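Local coordinates for regulatory protein MarR (Planctomyces limnophilus, PDB 3U2R) that probably acts as a DNA-binding transcription factor of the MarR family, built around a winged helix-turn-helix, at residues L52-S57 and L66-R71; D29-I34 and E128-H133; A46-T51 and I83-D88; G90-T95 and V106-A111. All coordinates share one frame; numbering follows the deposited sequence.

Contact 1. Residues L52-S57 and L66-R71; sequences LRLLRS and LQIADR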
loop_
_atom_site.group_PDB
_atom_site.type_symbol
_atom_site.label_atom_id
_atom_site.label_comp_id
_atom_site.label_asym_id
_atom_site.label_seq_id
_atom_site.Cartn_x
_atom_site.Cartn_y
_atom_site.Cartn_z
ATOM N N LEU A 52 -22.952 17.157 -15.262
ATOM C CA LEU A 52 -23.909 17.431 -14.216
ATOM C C LEU A 52 -23.256 18.154 -13.038
ATOM O O LEU A 52 -23.844 19.092 -12.550
ATOM C CB LEU A 52 -24.580 16.136 -13.742
ATOM C CG LEU A 52 -25.471 15.381 -14.777
ATOM C CD1 LEU A 52 -25.886 13.992 -14.266
ATOM C CD2 LEU A 52 -26.781 16.149 -15.092
ATOM N N ARG A 53 -22.045 17.765 -12.606
ATOM C CA ARG A 53 -21.340 18.425 -11.483
ATOM C C ARG A 53 -21.015 19.871 -11.800
ATOM O O ARG A 53 -21.051 20.729 -10.925
ATOM C CB ARG A 53 -20.026 17.695 -11.160
ATOM C CG ARG A 53 -20.155 16.435 -10.317
ATOM C CD ARG A 53 -20.020 16.742 -8.846
ATOM N NE ARG A 53 -18.782 17.456 -8.492
ATOM C CZ ARG A 53 -17.576 16.910 -8.321
ATOM N NH1 ARG A 53 -17.399 15.606 -8.476
ATOM N NH2 ARG A 53 -16.539 17.670 -7.996
ATOM N N LEU A 54 -20.602 20.111 -13.033
ATOM C CA LEU A 54 -20.287 21.466 -13.509
ATOM C C LEU A 54 -21.583 22.306 -13.486
ATOM O O LEU A 54 -21.568 23.444 -13.018
ATOM C CB LEU A 54 -19.704 21.362 -14.933
ATOM C CG LEU A 54 -19.327 22.620 -15.683
ATOM C CD1 LEU A 54 -18.192 23.380 -14.970
ATOM C CD2 LEU A 54 -18.842 22.271 -17.064
ATOM N N LEU A 55 -22.725 21.718 -13.896
ATOM C CA LEU A 55 -23.951 22.501 -13.872
ATOM C C LEU A 55 -24.447 22.755 -12.448
ATOM O O LEU A 55 -25.110 23.766 -12.221
ATOM C CB LEU A 55 -25.059 21.893 -14.759
ATOM C CG LEU A 55 -24.692 21.819 -16.236
ATOM C CD1 LEU A 55 -25.799 21.190 -17.035
ATOM C CD2 LEU A 55 -24.341 23.166 -16.783
ATOM N N ARG A 56 -24.129 21.889 -11.507
ATOM C CA ARG A 56 -24.477 22.104 -10.092
ATOM C C ARG A 56 -23.753 23.315 -9.527
ATOM O O ARG A 56 -24.357 24.051 -8.759
ATOM C CB ARG A 56 -24.168 20.863 -9.217
ATOM C CG ARG A 56 -24.562 21.086 -7.716
ATOM C CD ARG A 56 -24.740 19.826 -6.876
ATOM N NE ARG A 56 -23.595 18.897 -6.883
ATOM C CZ ARG A 56 -23.578 17.702 -6.263
ATOM N NH1 ARG A 56 -22.515 16.909 -6.356
ATOM N NH2 ARG A 56 -24.636 17.286 -5.560
ATOM N N SER A 57 -22.485 23.559 -9.950
ATOM C CA SER A 57 -21.684 24.681 -9.438
ATOM C C SER A 57 -22.252 26.043 -9.798
ATOM O O SER A 57 -21.882 27.013 -9.151
ATOM C CB SER A 57 -20.235 24.594 -9.922
ATOM O OG SER A 57 -20.103 24.839 -11.317
ATOM N N LEU A 66 -21.063 25.773 -25.411
ATOM C CA LEU A 66 -19.648 26.004 -25.719
ATOM C C LEU A 66 -18.787 26.171 -24.463
ATOM O O LEU A 66 -17.642 25.688 -24.458
ATOM C CB LEU A 66 -19.480 27.251 -26.586
ATOM C CG LEU A 66 -19.894 27.119 -28.061
ATOM C CD1 LEU A 66 -19.652 28.404 -28.781
ATOM C CD2 LEU A 66 -19.115 25.965 -28.764
ATOM N N GLN A 67 -19.313 26.883 -23.419
ATOM C CA GLN A 67 -18.570 27.086 -22.168
ATOM C C GLN A 67 -18.465 25.764 -21.387
ATOM O O GLN A 67 -17.452 25.525 -20.729
ATOM C CB GLN A 67 -19.184 28.196 -21.305
ATOM C CG GLN A 67 -18.407 28.448 -19.988
ATOM C CD GLN A 67 -18.811 29.709 -19.224
ATOM O OE1 GLN A 67 -19.848 29.761 -18.537
ATOM N NE2 GLN A 67 -17.967 30.741 -19.262
ATOM N N ILE A 68 -19.494 24.890 -21.473
ATOM C CA ILE A 68 -19.441 23.554 -20.855
ATOM C C ILE A 68 -18.264 22.806 -21.482
ATOM O O ILE A 68 -17.420 22.290 -20.768
ATOM C CB ILE A 68 -20.760 22.762 -21.052
ATOM C CG1 ILE A 68 -21.951 23.372 -20.231
ATOM C CG2 ILE A 68 -20.553 21.257 -20.753
ATOM C CD1 ILE A 68 -23.250 22.764 -20.513
ATOM N N ALA A 69 -18.228 22.754 -22.826
ATOM C CA ALA A 69 -17.173 22.057 -23.548
ATOM C C ALA A 69 -15.794 22.645 -23.184
ATOM O O ALA A 69 -14.902 21.911 -22.820
ATOM C CB ALA A 69 -17.414 22.167 -25.042
ATOM N N ASP A 70 -15.679 23.981 -23.151
ATOM C CA ASP A 70 -14.429 24.643 -22.788
ATOM C C ASP A 70 -13.981 24.274 -21.337
ATOM O O ASP A 70 -12.805 23.970 -21.144
ATOM C CB ASP A 70 -14.576 26.170 -22.966
ATOM C CG ASP A 70 -13.379 26.955 -22.490
ATOM O OD1 ASP A 70 -13.449 27.525 -21.377
ATOM O OD2 ASP A 70 -12.352 26.968 -23.211
ATOM N N ARG A 71 -14.911 24.239 -20.351
ATOM C CA ARG A 71 -14.569 23.928 -18.948
ATOM C C ARG A 71 -14.243 22.432 -18.723
ATOM O O ARG A 71 -13.441 22.093 -17.832
ATOM C CB ARG A 71 -15.693 24.348 -18.001
ATOM C CG ARG A 71 -15.767 25.854 -17.774
ATOM C CD ARG A 71 -14.851 26.311 -16.658
ATOM N NE ARG A 71 -15.268 25.860 -15.326
ATOM C CZ ARG A 71 -16.220 26.421 -14.577
ATOM N NH1 ARG A 71 -16.500 25.933 -13.373
ATOM N NH2 ARG A 71 -16.908 27.469 -15.032
#

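Contact 2. Residues D29-I34 and E128-H133; sequences DRMKAI and ERQLGH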
loop_
_atom_site.group_PDB
_atom_site.type_symbol
_atom_site.label_atom_id
_atom_site.label_comp_id
_atom_site.label_asym_id
_atom_site.label_seq_id
_atom_site.Cartn_x
_atom_site.Cartn_y
_atom_site.Cartn_z
ATOM N N ASP A 29 -6.008 3.458 -16.792
ATOM C CA ASP A 29 -6.893 2.339 -17.169
ATOM C C ASP A 29 -7.667 1.758 -15.954
ATOM O O ASP A 29 -8.860 1.410 -16.054
ATOM C CB ASP A 29 -6.108 1.234 -17.808
ATOM C CG ASP A 29 -5.541 1.617 -19.139
ATOM O OD1 ASP A 29 -6.190 2.407 -19.843
ATOM O OD2 ASP A 29 -4.503 1.031 -19.533
ATOM N N ARG A 30 -7.018 1.705 -14.818
ATOM C CA ARG A 30 -7.667 1.135 -13.645
ATOM C C ARG A 30 -8.745 2.061 -13.134
ATOM O O ARG A 30 -9.853 1.624 -12.825
ATOM C CB ARG A 30 -6.621 0.855 -12.557
ATOM C CG ARG A 30 -7.164 0.260 -11.265
ATOM C CD ARG A 30 -7.654 -1.147 -11.350
ATOM N NE ARG A 30 -6.524 -2.055 -11.492
ATOM C CZ ARG A 30 -6.615 -3.325 -11.868
ATOM N NH1 ARG A 30 -7.782 -3.841 -12.198
ATOM N NH2 ARG A 30 -5.528 -4.081 -11.943
HETATM N N MSE A 31 -8.422 3.318 -13.029
HETATM C CA MSE A 31 -9.393 4.327 -12.581
HETATM C C MSE A 31 -10.562 4.438 -13.500
HETATM O O MSE A 31 -11.690 4.555 -13.040
HETATM C CB MSE A 31 -8.758 5.703 -12.448
HETATM C CG MSE A 31 -7.831 5.777 -11.275
HETATM SE SE MSE A 31 -7.149 7.608 -10.939
HETATM C CE MSE A 31 -6.579 7.920 -12.464
ATOM N N LYS A 32 -10.291 4.451 -14.791
ATOM C CA LYS A 32 -11.339 4.549 -15.828
ATOM C C LYS A 32 -12.284 3.363 -15.781
ATOM O O LYS A 32 -13.509 3.518 -15.921
ATOM C CB LYS A 32 -10.677 4.586 -17.228
ATOM C CG LYS A 32 -11.647 4.756 -18.391
ATOM C CD LYS A 32 -11.952 6.198 -18.611
ATOM C CE LYS A 32 -13.135 6.407 -19.524
ATOM N NZ LYS A 32 -12.985 5.621 -20.770
ATOM N N ALA A 33 -11.719 2.147 -15.629
ATOM C CA ALA A 33 -12.599 0.975 -15.603
ATOM C C ALA A 33 -13.559 0.966 -14.361
ATOM O O ALA A 33 -14.719 0.574 -14.476
ATOM C CB ALA A 33 -11.768 -0.274 -15.608
ATOM N N ILE A 34 -13.087 1.427 -13.213
ATOM C CA ILE A 34 -13.871 1.390 -11.966
ATOM C C ILE A 34 -15.004 2.403 -12.076
ATOM O O ILE A 34 -16.110 2.117 -11.659
ATOM C CB ILE A 34 -12.959 1.636 -10.720
ATOM C CG1 ILE A 34 -12.073 0.380 -10.494
ATOM C CG2 ILE A 34 -13.785 1.996 -9.431
ATOM C CD1 ILE A 34 -10.968 0.646 -9.576
ATOM N N GLU A 128 -12.542 5.287 -3.394
ATOM C CA GLU A 128 -11.846 4.424 -2.438
ATOM C C GLU A 128 -11.344 3.116 -3.129
ATOM O O GLU A 128 -10.163 2.748 -2.985
ATOM C CB GLU A 128 -12.736 4.113 -1.263
ATOM C CG GLU A 128 -12.992 5.340 -0.386
ATOM C CD GLU A 128 -14.103 5.092 0.611
ATOM O OE1 GLU A 128 -14.448 3.911 0.777
ATOM O OE2 GLU A 128 -14.483 6.020 1.353
ATOM N N ARG A 129 -12.178 2.502 -4.012
ATOM C CA ARG A 129 -11.759 1.266 -4.718
ATOM C C ARG A 129 -10.656 1.553 -5.687
ATOM O O ARG A 129 -9.746 0.741 -5.814
ATOM C CB ARG A 129 -12.927 0.633 -5.402
ATOM C CG ARG A 129 -14.017 0.145 -4.356
ATOM C CD ARG A 129 -14.881 -0.925 -4.984
ATOM N NE ARG A 129 -15.597 -0.407 -6.134
ATOM C CZ ARG A 129 -16.667 0.398 -6.080
ATOM N NH1 ARG A 129 -17.166 0.776 -4.910
ATOM N NH2 ARG A 129 -17.240 0.837 -7.205
ATOM N N GLN A 130 -10.657 2.735 -6.299
ATOM C CA GLN A 130 -9.580 3.151 -7.233
ATOM C C GLN A 130 -8.268 3.218 -6.543
ATOM O O GLN A 130 -7.293 2.684 -7.042
ATOM C CB GLN A 130 -9.869 4.531 -7.805
ATOM C CG GLN A 130 -10.981 4.546 -8.844
ATOM C CD GLN A 130 -11.217 5.911 -9.423
ATOM O OE1 GLN A 130 -11.135 6.927 -8.746
ATOM N NE2 GLN A 130 -11.658 5.969 -10.661
ATOM N N LEU A 131 -8.240 3.918 -5.394
ATOM C CA LEU A 131 -7.033 4.129 -4.604
ATOM C C LEU A 131 -6.479 2.819 -4.059
ATOM O O LEU A 131 -5.273 2.566 -4.149
ATOM C CB LEU A 131 -7.275 5.119 -3.500
ATOM C CG LEU A 131 -7.594 6.563 -4.001
ATOM C CD1 LEU A 131 -8.234 7.366 -2.888
ATOM C CD2 LEU A 131 -6.375 7.257 -4.549
ATOM N N GLY A 132 -7.369 1.958 -3.608
ATOM C CA GLY A 132 -7.005 0.624 -3.159
ATOM C C GLY A 132 -6.366 -0.223 -4.235
ATOM O O GLY A 132 -5.295 -0.805 -4.027
ATOM N N HIS A 133 -7.030 -0.333 -5.356
ATOM C CA HIS A 133 -6.494 -1.111 -6.482
ATOM C C HIS A 133 -5.226 -0.499 -7.033
ATOM O O HIS A 133 -4.368 -1.243 -7.450
ATOM C CB HIS A 133 -7.494 -1.219 -7.622
ATOM C CG HIS A 133 -8.506 -2.292 -7.472
ATOM N ND1 HIS A 133 -8.214 -3.603 -7.793
ATOM C CD2 HIS A 133 -9.825 -2.194 -7.173
ATOM C CE1 HIS A 133 -9.317 -4.289 -7.538
ATOM N NE2 HIS A 133 -10.322 -3.483 -7.165
#

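Contact 3. Residues A46-T51 and I83-D88; sequences AQQYNT and IDRLDD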
loop_
_atom_site.group_PDB
_atom_site.type_symbol
_atom_site.label_atom_id
_atom_site.label_comp_id
_atom_site.label_asym_id
_atom_site.label_seq_id
_atom_site.Cartn_x
_atom_site.Cartn_y
_atom_site.Cartn_z
ATOM N N ALA A 46 -18.714 9.057 -17.253
ATOM C CA ALA A 46 -18.029 9.976 -16.377
ATOM C C ALA A 46 -18.139 11.403 -16.933
ATOM O O ALA A 46 -18.260 12.330 -16.147
ATOM C CB ALA A 46 -16.562 9.572 -16.217
ATOM N N GLN A 47 -18.152 11.569 -18.279
ATOM C CA GLN A 47 -18.249 12.895 -18.896
ATOM C C GLN A 47 -19.637 13.483 -18.624
ATOM O O GLN A 47 -19.743 14.689 -18.429
ATOM C CB GLN A 47 -17.932 12.873 -20.406
ATOM C CG GLN A 47 -17.527 14.234 -20.922
ATOM C CD GLN A 47 -17.025 14.220 -22.362
ATOM O OE1 GLN A 47 -17.589 13.555 -23.250
ATOM N NE2 GLN A 47 -15.977 14.997 -22.643
ATOM N N GLN A 48 -20.672 12.622 -18.555
ATOM C CA GLN A 48 -22.034 13.070 -18.189
ATOM C C GLN A 48 -22.086 13.455 -16.714
ATOM O O GLN A 48 -22.631 14.487 -16.391
ATOM C CB GLN A 48 -23.079 12.030 -18.501
ATOM C CG GLN A 48 -23.406 11.951 -19.983
ATOM C CD GLN A 48 -24.355 10.817 -20.267
ATOM O OE1 GLN A 48 -24.166 9.710 -19.821
ATOM N NE2 GLN A 48 -25.337 11.020 -21.091
ATOM N N TYR A 49 -21.420 12.692 -15.835
ATOM C CA TYR A 49 -21.343 13.041 -14.411
ATOM C C TYR A 49 -20.635 14.398 -14.259
ATOM O O TYR A 49 -21.081 15.247 -13.478
ATOM C CB TYR A 49 -20.594 11.915 -13.660
ATOM C CG TYR A 49 -20.326 12.216 -12.192
ATOM C CD1 TYR A 49 -21.313 12.049 -11.240
ATOM C CD2 TYR A 49 -19.086 12.655 -11.769
ATOM C CE1 TYR A 49 -21.102 12.391 -9.906
ATOM C CE2 TYR A 49 -18.838 12.935 -10.425
ATOM C CZ TYR A 49 -19.847 12.764 -9.487
ATOM O OH TYR A 49 -19.686 13.051 -8.154
ATOM N N ASN A 50 -19.511 14.582 -15.016
ATOM C CA ASN A 50 -18.694 15.798 -15.001
ATOM C C ASN A 50 -19.513 17.006 -15.499
ATOM O O ASN A 50 -19.484 18.041 -14.877
ATOM C CB ASN A 50 -17.447 15.622 -15.827
ATOM C CG ASN A 50 -16.423 14.731 -15.186
ATOM O OD1 ASN A 50 -16.480 14.407 -14.009
ATOM N ND2 ASN A 50 -15.381 14.467 -15.903
ATOM N N THR A 51 -20.365 16.816 -16.480
ATOM C CA THR A 51 -21.309 17.866 -16.932
ATOM C C THR A 51 -22.328 18.181 -15.833
ATOM O O THR A 51 -22.527 19.339 -15.461
ATOM C CB THR A 51 -21.999 17.406 -18.211
ATOM O OG1 THR A 51 -21.005 17.113 -19.203
ATOM C CG2 THR A 51 -22.952 18.418 -18.741
ATOM N N ILE A 83 -25.461 15.713 -23.904
ATOM C CA ILE A 83 -26.441 16.545 -23.227
ATOM C C ILE A 83 -27.853 16.129 -23.661
ATOM O O ILE A 83 -28.742 16.181 -22.823
ATOM C CB ILE A 83 -26.148 18.073 -23.467
ATOM C CG1 ILE A 83 -24.948 18.508 -22.613
ATOM C CG2 ILE A 83 -27.357 19.009 -23.107
ATOM C CD1 ILE A 83 -24.399 19.830 -22.990
ATOM N N ASP A 84 -28.061 15.739 -24.950
ATOM C CA ASP A 84 -29.341 15.247 -25.473
ATOM C C ASP A 84 -29.851 14.118 -24.590
ATOM O O ASP A 84 -31.025 14.088 -24.274
ATOM C CB ASP A 84 -29.207 14.674 -26.929
ATOM C CG ASP A 84 -29.037 15.614 -28.112
ATOM O OD1 ASP A 84 -29.139 16.857 -27.913
ATOM O OD2 ASP A 84 -28.844 15.099 -29.267
ATOM N N ARG A 85 -28.970 13.157 -24.245
ATOM C CA ARG A 85 -29.333 12.034 -23.376
ATOM C C ARG A 85 -29.759 12.545 -22.018
ATOM O O ARG A 85 -30.785 12.105 -21.496
ATOM C CB ARG A 85 -28.160 11.045 -23.216
ATOM C CG ARG A 85 -27.916 10.206 -24.472
ATOM C CD ARG A 85 -26.783 9.213 -24.269
ATOM N NE ARG A 85 -25.471 9.795 -24.561
ATOM C CZ ARG A 85 -24.301 9.244 -24.239
ATOM N NH1 ARG A 85 -24.256 8.079 -23.591
ATOM N NH2 ARG A 85 -23.165 9.861 -24.547
ATOM N N LEU A 86 -28.989 13.496 -21.452
ATOM C CA LEU A 86 -29.344 14.107 -20.156
ATOM C C LEU A 86 -30.675 14.874 -20.228
ATOM O O LEU A 86 -31.458 14.798 -19.291
ATOM C CB LEU A 86 -28.250 15.049 -19.640
ATOM C CG LEU A 86 -26.899 14.413 -19.393
ATOM C CD1 LEU A 86 -25.952 15.466 -18.880
ATOM C CD2 LEU A 86 -27.054 13.198 -18.437
ATOM N N ASP A 87 -30.923 15.589 -21.302
ATOM C CA ASP A 87 -32.240 16.285 -21.563
ATOM C C ASP A 87 -33.366 15.285 -21.696
ATOM O O ASP A 87 -34.423 15.481 -21.088
ATOM C CB ASP A 87 -32.174 17.092 -22.848
ATOM C CG ASP A 87 -33.167 18.248 -22.914
ATOM O OD1 ASP A 87 -34.290 18.087 -22.451
ATOM O OD2 ASP A 87 -32.812 19.308 -23.451
ATOM N N ASP A 88 -33.146 14.157 -22.408
ATOM C CA ASP A 88 -34.242 13.197 -22.560
ATOM C C ASP A 88 -34.616 12.587 -21.239
ATOM O O ASP A 88 -35.767 12.264 -21.037
ATOM C CB ASP A 88 -33.876 12.087 -23.561
ATOM C CG ASP A 88 -33.715 12.594 -24.978
ATOM O OD1 ASP A 88 -34.358 13.633 -25.326
ATOM O OD2 ASP A 88 -32.944 11.974 -25.740
#

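Contact 4. Residues G90-T95 and V106-A111; sequences GLVLRT and VALTDA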
loop_
_atom_site.group_PDB
_atom_site.type_symbol
_atom_site.label_atom_id
_atom_site.label_comp_id
_atom_site.label_asym_id
_atom_site.label_seq_id
_atom_site.Cartn_x
_atom_site.Cartn_y
_atom_site.Cartn_z
ATOM N N GLY A 90 -34.683 14.177 -18.461
ATOM C CA GLY A 90 -35.218 15.227 -17.585
ATOM C C GLY A 90 -34.173 15.672 -16.566
ATOM O O GLY A 90 -34.504 16.190 -15.520
ATOM N N LEU A 91 -32.882 15.411 -16.810
ATOM C CA LEU A 91 -31.849 15.741 -15.814
ATOM C C LEU A 91 -31.297 17.163 -15.988
ATOM O O LEU A 91 -30.681 17.695 -15.053
ATOM C CB LEU A 91 -30.697 14.722 -15.880
ATOM C CG LEU A 91 -31.075 13.295 -15.549
ATOM C CD1 LEU A 91 -29.903 12.417 -15.812
ATOM C CD2 LEU A 91 -31.534 13.121 -14.080
ATOM N N VAL A 92 -31.448 17.730 -17.191
ATOM C CA VAL A 92 -31.023 19.085 -17.531
ATOM C C VAL A 92 -32.118 19.770 -18.333
ATOM O O VAL A 92 -32.965 19.087 -18.867
ATOM C CB VAL A 92 -29.716 19.130 -18.285
ATOM C CG1 VAL A 92 -28.612 18.464 -17.498
ATOM C CG2 VAL A 92 -29.865 18.537 -19.690
ATOM N N LEU A 93 -32.141 21.097 -18.336
ATOM C CA LEU A 93 -33.124 21.888 -19.086
ATOM C C LEU A 93 -32.394 22.823 -20.059
ATOM O O LEU A 93 -31.563 23.615 -19.649
ATOM C CB LEU A 93 -34.007 22.678 -18.141
ATOM C CG LEU A 93 -35.152 23.435 -18.816
ATOM C CD1 LEU A 93 -36.152 22.501 -19.411
ATOM C CD2 LEU A 93 -35.792 24.342 -17.903
ATOM N N ARG A 94 -32.729 22.747 -21.331
ATOM C CA ARG A 94 -32.126 23.619 -22.338
ATOM C C ARG A 94 -32.922 24.876 -22.552
ATOM O O ARG A 94 -34.157 24.855 -22.573
ATOM C CB ARG A 94 -31.993 22.891 -23.671
ATOM C CG ARG A 94 -30.819 21.959 -23.709
ATOM C CD ARG A 94 -30.824 21.170 -25.014
ATOM N NE ARG A 94 -29.557 20.500 -25.289
ATOM C CZ ARG A 94 -29.410 19.364 -25.968
ATOM N NH1 ARG A 94 -28.201 18.861 -26.175
ATOM N NH2 ARG A 94 -30.473 18.710 -26.427
ATOM N N THR A 95 -32.220 25.982 -22.742
ATOM C CA THR A 95 -32.858 27.273 -23.058
ATOM C C THR A 95 -32.080 27.895 -24.206
ATOM O O THR A 95 -30.887 28.131 -24.058
ATOM C CB THR A 95 -32.894 28.182 -21.834
ATOM O OG1 THR A 95 -33.507 27.449 -20.772
ATOM C CG2 THR A 95 -33.725 29.444 -22.080
ATOM N N VAL A 106 -27.710 25.425 -20.759
ATOM C CA VAL A 106 -28.165 24.193 -20.114
ATOM C C VAL A 106 -28.022 24.391 -18.618
ATOM O O VAL A 106 -26.940 24.776 -18.195
ATOM C CB VAL A 106 -27.266 23.013 -20.610
ATOM C CG1 VAL A 106 -27.788 21.665 -20.109
ATOM C CG2 VAL A 106 -27.155 23.020 -22.131
ATOM N N ALA A 107 -29.065 24.068 -17.837
ATOM C CA ALA A 107 -29.050 24.126 -16.389
ATOM C C ALA A 107 -29.488 22.762 -15.820
ATOM O O ALA A 107 -30.242 21.984 -16.449
ATOM C CB ALA A 107 -30.007 25.243 -15.922
ATOM N N LEU A 108 -29.086 22.503 -14.597
ATOM C CA LEU A 108 -29.558 21.298 -13.908
ATOM C C LEU A 108 -31.020 21.469 -13.532
ATOM O O LEU A 108 -31.446 22.594 -13.343
ATOM C CB LEU A 108 -28.803 21.066 -12.584
ATOM C CG LEU A 108 -27.635 20.172 -12.461
ATOM C CD1 LEU A 108 -27.412 19.862 -11.002
ATOM C CD2 LEU A 108 -27.768 18.890 -13.264
ATOM N N THR A 109 -31.766 20.373 -13.444
ATOM C CA THR A 109 -33.169 20.316 -12.944
ATOM C C THR A 109 -33.144 19.766 -11.546
ATOM O O THR A 109 -32.094 19.294 -11.097
ATOM C CB THR A 109 -34.004 19.397 -13.811
ATOM O OG1 THR A 109 -33.406 18.105 -13.763
ATOM C CG2 THR A 109 -34.093 19.874 -15.226
ATOM N N ASP A 110 -34.293 19.693 -10.889
ATOM C CA ASP A 110 -34.352 19.053 -9.569
ATOM C C ASP A 110 -33.944 17.592 -9.636
ATOM O O ASP A 110 -33.311 17.091 -8.709
ATOM C CB ASP A 110 -35.750 19.124 -8.975
ATOM C CG ASP A 110 -36.152 20.511 -8.479
ATOM O OD1 ASP A 110 -35.326 21.443 -8.570
ATOM O OD2 ASP A 110 -37.236 20.634 -7.905
ATOM N N ALA A 111 -34.326 16.902 -10.716
ATOM C CA ALA A 111 -33.995 15.491 -10.841
ATOM C C ALA A 111 -32.533 15.273 -11.139
ATOM O O ALA A 111 -32.014 14.253 -10.709
ATOM C CB ALA A 111 -34.852 14.843 -11.908
#

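Contact 1. Residues L52-S57 and L66-R71
R71 wraps its side chain over the end of L54, where helix 65-71 meets helix 46-58. Start at CB of R71: it lies 3.9 Å from L54 CD2 and nearly as close to CD1, in the fork of the leucine. From there the chain is bent at chi2 and chi3, and these bends lay it obliquely across the leucine. NE then passes L54 CD1, and CZ comes within 3.6 Å of the same methyl. NH1 arrives last, 3.5 Å from L54 CD1, so that this methyl sits over one face of the guanidinium, off-centre toward its rim. L54 can offer that methyl because its CG is anti to the backbone N (chi1 178°); its other branch, CD2, looks toward the carbonyl O of I68. On the more buried side, L55 CD2 meets I68 CD1 at 3.9 Å, the two side chains crossing at about a right angle. M63 of the neighbouring short strand touches L54, L55, I68 and R71, filling in beside them. Both helices belong to the winged helix domain, and helix 65-71 is probably the first helix of its helix-turn-helix; the short segments run at 113° to one another. Between the two segments the contact is apolar, methyl on methyl and methyl over the rim of a guanidinium face, and it uses none of R71's N-H groups, which lie in the plane.

Contact 2. Residues D29-I34 and E128-H133
Q130 reaches over to the backbone of M31 where helices 18-40 and 110-148 run nearly antiparallel (150°), in the helical part of the subunit that in MarR proteins forms the dimer interface. The glutamine chain is extended beyond CG, and this carries its amide to the carbonyl of M31: NE2 donates to M31 O at 2.8 Å. The bond is well bent, 140° at the hydrogen, and NE2 is tilted from the carbonyl plane. The amide is fixed at both ends, since NE2 also bonds E35 OE2 and OE1 bonds H127 ND1. With an alanine here, M31 O and E35 would probably lose their donor and H127 its acceptor, and a gap is likely to open beside I34. The selenomethionine M31 lays CB and CG against the amide, while its selenium end leads away. I34 does the apolar work: CG2 rests 3.8 Å from Q130 CG, while CD1 reaches past it to Q130 CA at 3.7 Å and to the H133 ring. R30, kinked at chi2 and chi3, crosses H133 at about a right angle, and H133 ND1 lies over one face of its guanidinium, toward the rim, the planes 25° apart. Its NE pairs with D137, and H133 NE2 bonds E147 of the third subunit. Between those two anchored polar ends, R30 CD touches H133 CB at 3.7 Å.

Contact 3. Residues A46-T51 and I83-D88
The carbonyl oxygen of Q47 is gripped twice by T51, the residue that turns its methyl toward L86. T51 OG1 donates to Q47 O at 2.8 Å and T51 N donates to it as well, from opposite faces of the carbonyl plane. With OG1 tied back into its own helix, CG2 is presented to the other one, 4.2 Å from L86 CD1 and a little farther from I83 CG1. Q48 carries the rest of the contact. Its CG is anti to the carbonyl carbon (chi1 -76°) and the chain runs on extended, sliding along L86 in the opposite direction, so that NE2 ends 3.8 Å from L86 CD2. The same NE2 sits over one face of the R85 guanidinium, toward its rim, and 3.5 Å from R85 CB; amide and guanidinium planes are 35° apart. The amide's polar partners are residues next to the two segments: OE1 accepts from S45 N, and NE2 makes a weak bond to L82 O. Putting a leucine in place of Q48 would probably leave S45 N without its acceptor and the flat group of R85 without the amide lying over it. Helix 78-88 occupies the place of the recognition helix in a winged helix-turn-helix of the MarR type, and its segment crosses that of helix 46-58 at 68°. Behind the contact, L86 continues onto V92 and I83 onto R94 of strand 92-97, while Y49 faces helix 110-148.

Contact 4. Residues G90-T95 and V106-A111
The beta hairpin of the winged helix, strands 92-97 and 103-108, pairs here at the end where it joins the helices. L93 and A107 form an antiparallel hydrogen-bonded pair: L93 N gives to A107 O at 2.8 Å, and A107 N returns a bond to L93 O at 3.1 Å. Beyond them the ladder ends in a weak bond from T109 N to L91 O. T109 then takes over with its side chain. Its OG1 lies between the backbone N and the carbonyl carbon (chi1 59°), where it donates to G90 O at 2.8 Å and, as N-cap of helix 110-148, accepts from G112 N. G90, with positive phi, closes a Schellman motif at the end of helix 78-88. On the core side V106 CG1 packs 3.7 Å from V92 CB, and V106 CG2 lies alongside R94 CG, whose guanidinium goes on to a salt bridge with D84. T109 CG2 sits 4.0 Å from L93 CB. One hydroxyl thus joins two helix ends, its proton spent on the carbonyl of G90 and its oxygen on the first turn of the next helix, while V92 and V106 turn apolar groups to helices 46-58 and 78-88.

From the N terminus, helix 18-40 opens contact 2, which closes only when helix 110-148 comes back alongside it; the other three contacts all fall within that long loop. Helix 46-58 opens contact 3 with its first turns and contact 1 with its later ones. Contact 1 closes first, on helix 65-71, and contact 3 then closes around it on helix 78-88. Contact 4 follows in series, a short hairpin loop. Contacts 1, 3 and 4 touch one another, through L52 against L86 and L108 and through the D84 to R94 salt bridge, making one winged-helix body. Contact 2 stands apart, its centre about 24 Å from that of contact 1, in the long-helix part.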